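Local coordinates for protein D-glycero-alpha-D-manno-heptose 7-phosphate kinase (Campylobacter jejuni subsp. jejuni, PDB 4N3O) that phosphorylates D-glycero-alpha-D-manno-heptose 7-phosphate at C-1 with ATP, an early step in making the GDP-heptose used for the capsule polysaccharide, at residues Y205-K214 / S274-Y282. Residues are numbered along the deposited sequence; the frame is centred on the assembly and turned at random.
Sequences YFTNITREAK and SNDELERIY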
loop_
_atom_site.group_PDB
_atom_site.type_symbol
_atom_site.label_atom_id
_atom_site.label_comp_id
_atom_site.label_asym_id
_atom_site.label_seq_id
_atom_site.Cartn_x
_atom_site.Cartn_y
_atom_site.Cartn_z
ATOM N N TYR A 205 13.149 0.198 5.720
ATOM C CA TYR A 205 13.524 -0.838 6.676
ATOM C C TYR A 205 13.519 -0.356 8.115
ATOM O O TYR A 205 14.202 0.596 8.446
ATOM C CB TYR A 205 14.931 -1.315 6.327
ATOM C CG TYR A 205 15.543 -2.329 7.275
ATOM C CD1 TYR A 205 15.094 -3.647 7.300
ATOM C CD2 TYR A 205 16.611 -1.982 8.112
ATOM C CE1 TYR A 205 15.660 -4.582 8.144
ATOM C CE2 TYR A 205 17.188 -2.911 8.962
ATOM C CZ TYR A 205 16.708 -4.208 8.974
ATOM O OH TYR A 205 17.258 -5.144 9.814
ATOM N N PHE A 206 12.736 -1.021 8.959
ATOM C CA PHE A 206 12.717 -0.741 10.385
ATOM C C PHE A 206 13.777 -1.626 10.996
ATOM O O PHE A 206 13.766 -2.836 10.808
ATOM C CB PHE A 206 11.351 -0.993 11.003
ATOM C CG PHE A 206 10.355 0.094 10.708
ATOM C CD1 PHE A 206 10.251 1.195 11.547
ATOM C CD2 PHE A 206 9.529 0.025 9.597
ATOM C CE1 PHE A 206 9.337 2.207 11.280
ATOM C CE2 PHE A 206 8.613 1.022 9.333
ATOM C CZ PHE A 206 8.520 2.115 10.172
ATOM N N THR A 207 14.667 -1.008 11.754
ATOM C CA THR A 207 15.847 -1.674 12.297
ATOM C C THR A 207 15.723 -2.581 13.512
ATOM O O THR A 207 16.380 -3.630 13.555
ATOM C CB THR A 207 16.870 -0.610 12.703
ATOM O OG1 THR A 207 16.320 0.180 13.760
ATOM C CG2 THR A 207 17.216 0.290 11.515
ATOM N N ASN A 208 14.910 -2.175 14.491
ATOM C CA ASN A 208 14.763 -2.896 15.760
ATOM C C ASN A 208 16.111 -2.959 16.466
ATOM O O ASN A 208 16.482 -3.972 17.045
ATOM C CB ASN A 208 14.157 -4.299 15.580
ATOM C CG ASN A 208 12.720 -4.256 15.077
ATOM O OD1 ASN A 208 12.113 -3.181 14.967
ATOM N ND2 ASN A 208 12.167 -5.425 14.766
ATOM N N ILE A 209 16.841 -1.853 16.388
ATOM C CA ILE A 209 18.149 -1.725 17.013
ATOM C C ILE A 209 18.026 -1.027 18.365
ATOM O O ILE A 209 17.061 -0.304 18.626
ATOM C CB ILE A 209 19.114 -0.900 16.117
ATOM C CG1 ILE A 209 19.543 -1.719 14.902
ATOM C CG2 ILE A 209 20.374 -0.488 16.877
ATOM C CD1 ILE A 209 20.418 -0.953 13.930
ATOM N N THR A 210 19.003 -1.291 19.225
ATOM C CA THR A 210 19.128 -0.645 20.524
ATOM C C THR A 210 20.618 -0.323 20.592
ATOM O O THR A 210 21.450 -1.236 20.609
ATOM C CB THR A 210 18.681 -1.567 21.674
ATOM O OG1 THR A 210 19.443 -2.780 21.648
ATOM C CG2 THR A 210 17.196 -1.907 21.541
ATOM N N ARG A 211 20.967 0.961 20.582
ATOM C CA ARG A 211 22.384 1.339 20.567
ATOM C C ARG A 211 23.077 1.047 21.898
ATOM O O ARG A 211 22.432 0.983 22.943
ATOM C CB ARG A 211 22.570 2.812 20.151
ATOM C CG ARG A 211 24.024 3.161 19.829
ATOM C CD ARG A 211 24.180 4.370 18.905
ATOM N NE ARG A 211 24.132 5.681 19.549
ATOM C CZ ARG A 211 25.202 6.342 20.001
ATOM N NH1 ARG A 211 25.052 7.538 20.551
ATOM N NH2 ARG A 211 26.427 5.821 19.909
ATOM N N GLU A 212 24.390 0.840 21.834
ATOM C CA GLU A 212 25.203 0.556 23.014
ATOM C C GLU A 212 26.558 1.259 22.899
ATOM O O GLU A 212 26.783 2.028 21.962
ATOM C CB GLU A 212 25.373 -0.961 23.201
ATOM C CG GLU A 212 25.891 -1.705 21.974
ATOM C CD GLU A 212 26.122 -3.192 22.225
ATOM O OE1 GLU A 212 26.574 -3.562 23.334
ATOM O OE2 GLU A 212 25.875 -3.992 21.298
ATOM N N ALA A 213 27.452 1.005 23.855
ATOM C CA ALA A 213 28.783 1.617 23.848
ATOM C C ALA A 213 29.636 1.133 22.669
ATOM O O ALA A 213 30.493 0.254 22.822
ATOM C CB ALA A 213 29.501 1.355 25.166
ATOM N N LYS A 214 29.370 1.713 21.496
ATOM C CA LYS A 214 30.106 1.431 20.266
ATOM C C LYS A 214 31.431 0.700 20.525
ATOM O O LYS A 214 32.370 0.768 19.728
ATOM C CB LYS A 214 30.357 2.748 19.502
ATOM C CG LYS A 214 31.143 3.821 20.267
ATOM C CD LYS A 214 30.370 4.427 21.440
ATOM C CE LYS A 214 31.194 5.451 22.205
ATOM N NZ LYS A 214 31.615 6.586 21.345
ATOM N N SER A 274 27.490 7.331 13.731
ATOM C CA SER A 274 27.473 7.411 15.205
ATOM C C SER A 274 27.014 6.108 15.882
ATOM O O SER A 274 26.880 6.053 17.114
ATOM C CB SER A 274 26.599 8.576 15.694
ATOM O OG SER A 274 25.243 8.370 15.341
ATOM N N ASN A 275 26.752 5.077 15.078
ATOM C CA ASN A 275 26.360 3.783 15.619
ATOM C C ASN A 275 26.975 2.661 14.776
ATOM O O ASN A 275 26.888 2.679 13.548
ATOM C CB ASN A 275 24.839 3.662 15.666
ATOM C CG ASN A 275 24.377 2.397 16.366
ATOM O OD1 ASN A 275 25.181 1.642 16.908
ATOM N ND2 ASN A 275 23.078 2.168 16.370
ATOM N N ASP A 276 27.592 1.688 15.442
ATOM C CA ASP A 276 28.256 0.579 14.749
ATOM C C ASP A 276 27.276 -0.345 14.018
ATOM O O ASP A 276 27.573 -0.816 12.927
ATOM C CB ASP A 276 29.105 -0.244 15.729
ATOM C CG ASP A 276 30.132 0.605 16.481
ATOM O OD1 ASP A 276 30.077 1.852 16.373
ATOM O OD2 ASP A 276 30.985 0.024 17.194
ATOM N N GLU A 277 26.107 -0.583 14.610
ATOM C CA GLU A 277 25.110 -1.483 14.018
ATOM C C GLU A 277 24.346 -0.846 12.836
ATOM O O GLU A 277 23.999 -1.542 11.884
ATOM C CB GLU A 277 24.148 -2.002 15.095
ATOM C CG GLU A 277 23.358 -3.249 14.699
ATOM C CD GLU A 277 24.217 -4.510 14.561
ATOM O OE1 GLU A 277 25.468 -4.426 14.545
ATOM O OE2 GLU A 277 23.636 -5.608 14.470
ATOM N N LEU A 278 24.081 0.461 12.906
ATOM C CA LEU A 278 23.445 1.171 11.793
ATOM C C LEU A 278 24.441 1.263 10.651
ATOM O O LEU A 278 24.094 1.013 9.499
ATOM C CB LEU A 278 22.993 2.586 12.185
ATOM C CG LEU A 278 21.738 2.758 13.053
ATOM C CD1 LEU A 278 21.564 4.219 13.442
ATOM C CD2 LEU A 278 20.492 2.262 12.340
ATOM N N GLU A 279 25.680 1.619 10.980
ATOM C CA GLU A 279 26.752 1.729 9.988
ATOM C C GLU A 279 26.958 0.385 9.267
ATOM O O GLU A 279 27.229 0.353 8.059
ATOM C CB GLU A 279 28.046 2.198 10.664
ATOM C CG GLU A 279 29.234 2.442 9.736
ATOM C CD GLU A 279 30.474 2.948 10.483
ATOM O OE1 GLU A 279 30.434 3.065 11.731
ATOM O OE2 GLU A 279 31.500 3.231 9.823
ATOM N N ARG A 280 26.800 -0.718 10.006
ATOM C CA ARG A 280 26.958 -2.034 9.431
ATOM C C ARG A 280 25.776 -2.304 8.488
ATOM O O ARG A 280 25.951 -2.861 7.421
ATOM C CB ARG A 280 27.010 -3.119 10.510
ATOM C CG ARG A 280 27.848 -4.327 10.085
ATOM C CD ARG A 280 27.623 -5.602 10.892
ATOM N NE ARG A 280 26.562 -6.468 10.339
ATOM C CZ ARG A 280 25.314 -6.570 10.800
ATOM N NH1 ARG A 280 24.915 -5.879 11.850
ATOM N NH2 ARG A 280 24.463 -7.395 10.213
ATOM N N ILE A 281 24.571 -1.890 8.891
ATOM C CA ILE A 281 23.374 -2.098 8.078
ATOM C C ILE A 281 23.462 -1.284 6.794
ATOM O O ILE A 281 23.158 -1.802 5.722
ATOM C CB ILE A 281 22.081 -1.787 8.866
ATOM C CG1 ILE A 281 21.893 -2.800 10.006
ATOM C CG2 ILE A 281 20.857 -1.828 7.957
ATOM C CD1 ILE A 281 21.683 -4.237 9.541
ATOM N N TYR A 282 23.900 -0.029 6.899
ATOM C CA TYR A 282 24.101 0.831 5.729
ATOM C C TYR A 282 25.066 0.140 4.760
ATOM O O TYR A 282 24.772 -0.006 3.576
ATOM C CB TYR A 282 24.671 2.181 6.155
ATOM C CG TYR A 282 24.918 3.148 5.009
ATOM C CD1 TYR A 282 23.898 3.977 4.526
ATOM C CD2 TYR A 282 26.182 3.248 4.421
ATOM C CE1 TYR A 282 24.129 4.861 3.477
ATOM C CE2 TYR A 282 26.424 4.128 3.375
ATOM C CZ TYR A 282 25.400 4.932 2.906
ATOM O OH TYR A 282 25.655 5.800 1.864
#
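I209 and L278 illustrate how a loop can be laid along the first turns of a helix largely by apolar branches, with no hydrogen bond passing between the two. The CD1 methyl of I209 comes down on CD2 of L278 at 3.6 Å, the two side chains meeting at a slant, and the same methyl lies 3.8 Å from CG of E277. Two torsions aim it there: CG1 turned away from the carbonyl carbon (chi1 -73°) and an extended chi2. The other branch of I209, CG2, reaches the amide of N275, 3.8 Å from its ND2. The same CD2 of L278 also meets CG2 of T207, these two side chains crossing at about a right angle. I281, one helical turn further on, does likewise with Y205, placing CG2 4.0 Å from ring atom CE2, while the phenol OH is hydrogen-bonded to the backbone N of G325. The helix segment belongs to the GHMP kinase C-terminal family region: helix 276-287 packs beside the end of strand 202-206, a member of a four-stranded antiparallel sheet, and the loop leaving that strand runs on, antiparallel to the helix, past its N-terminus. N275 is the N-cap, its OD1 accepting a weak bond from E277 N. R211 slides past this amide in the opposite sense, its CG and CD lying against it, with the guanidinium and amide planes 56° apart. Because the arginine chain bends at chi3 (83°), the carbonyl of S274 lies over one guanidinium face; the approach of NH2 to S274 O, 2.8 Å, has too poor an angle for a hydrogen bond. E277 turns its carboxylate to its own helix instead, where OE2 forms a salt bridge with R280 NH1, and R280 NH2 pairs with E323.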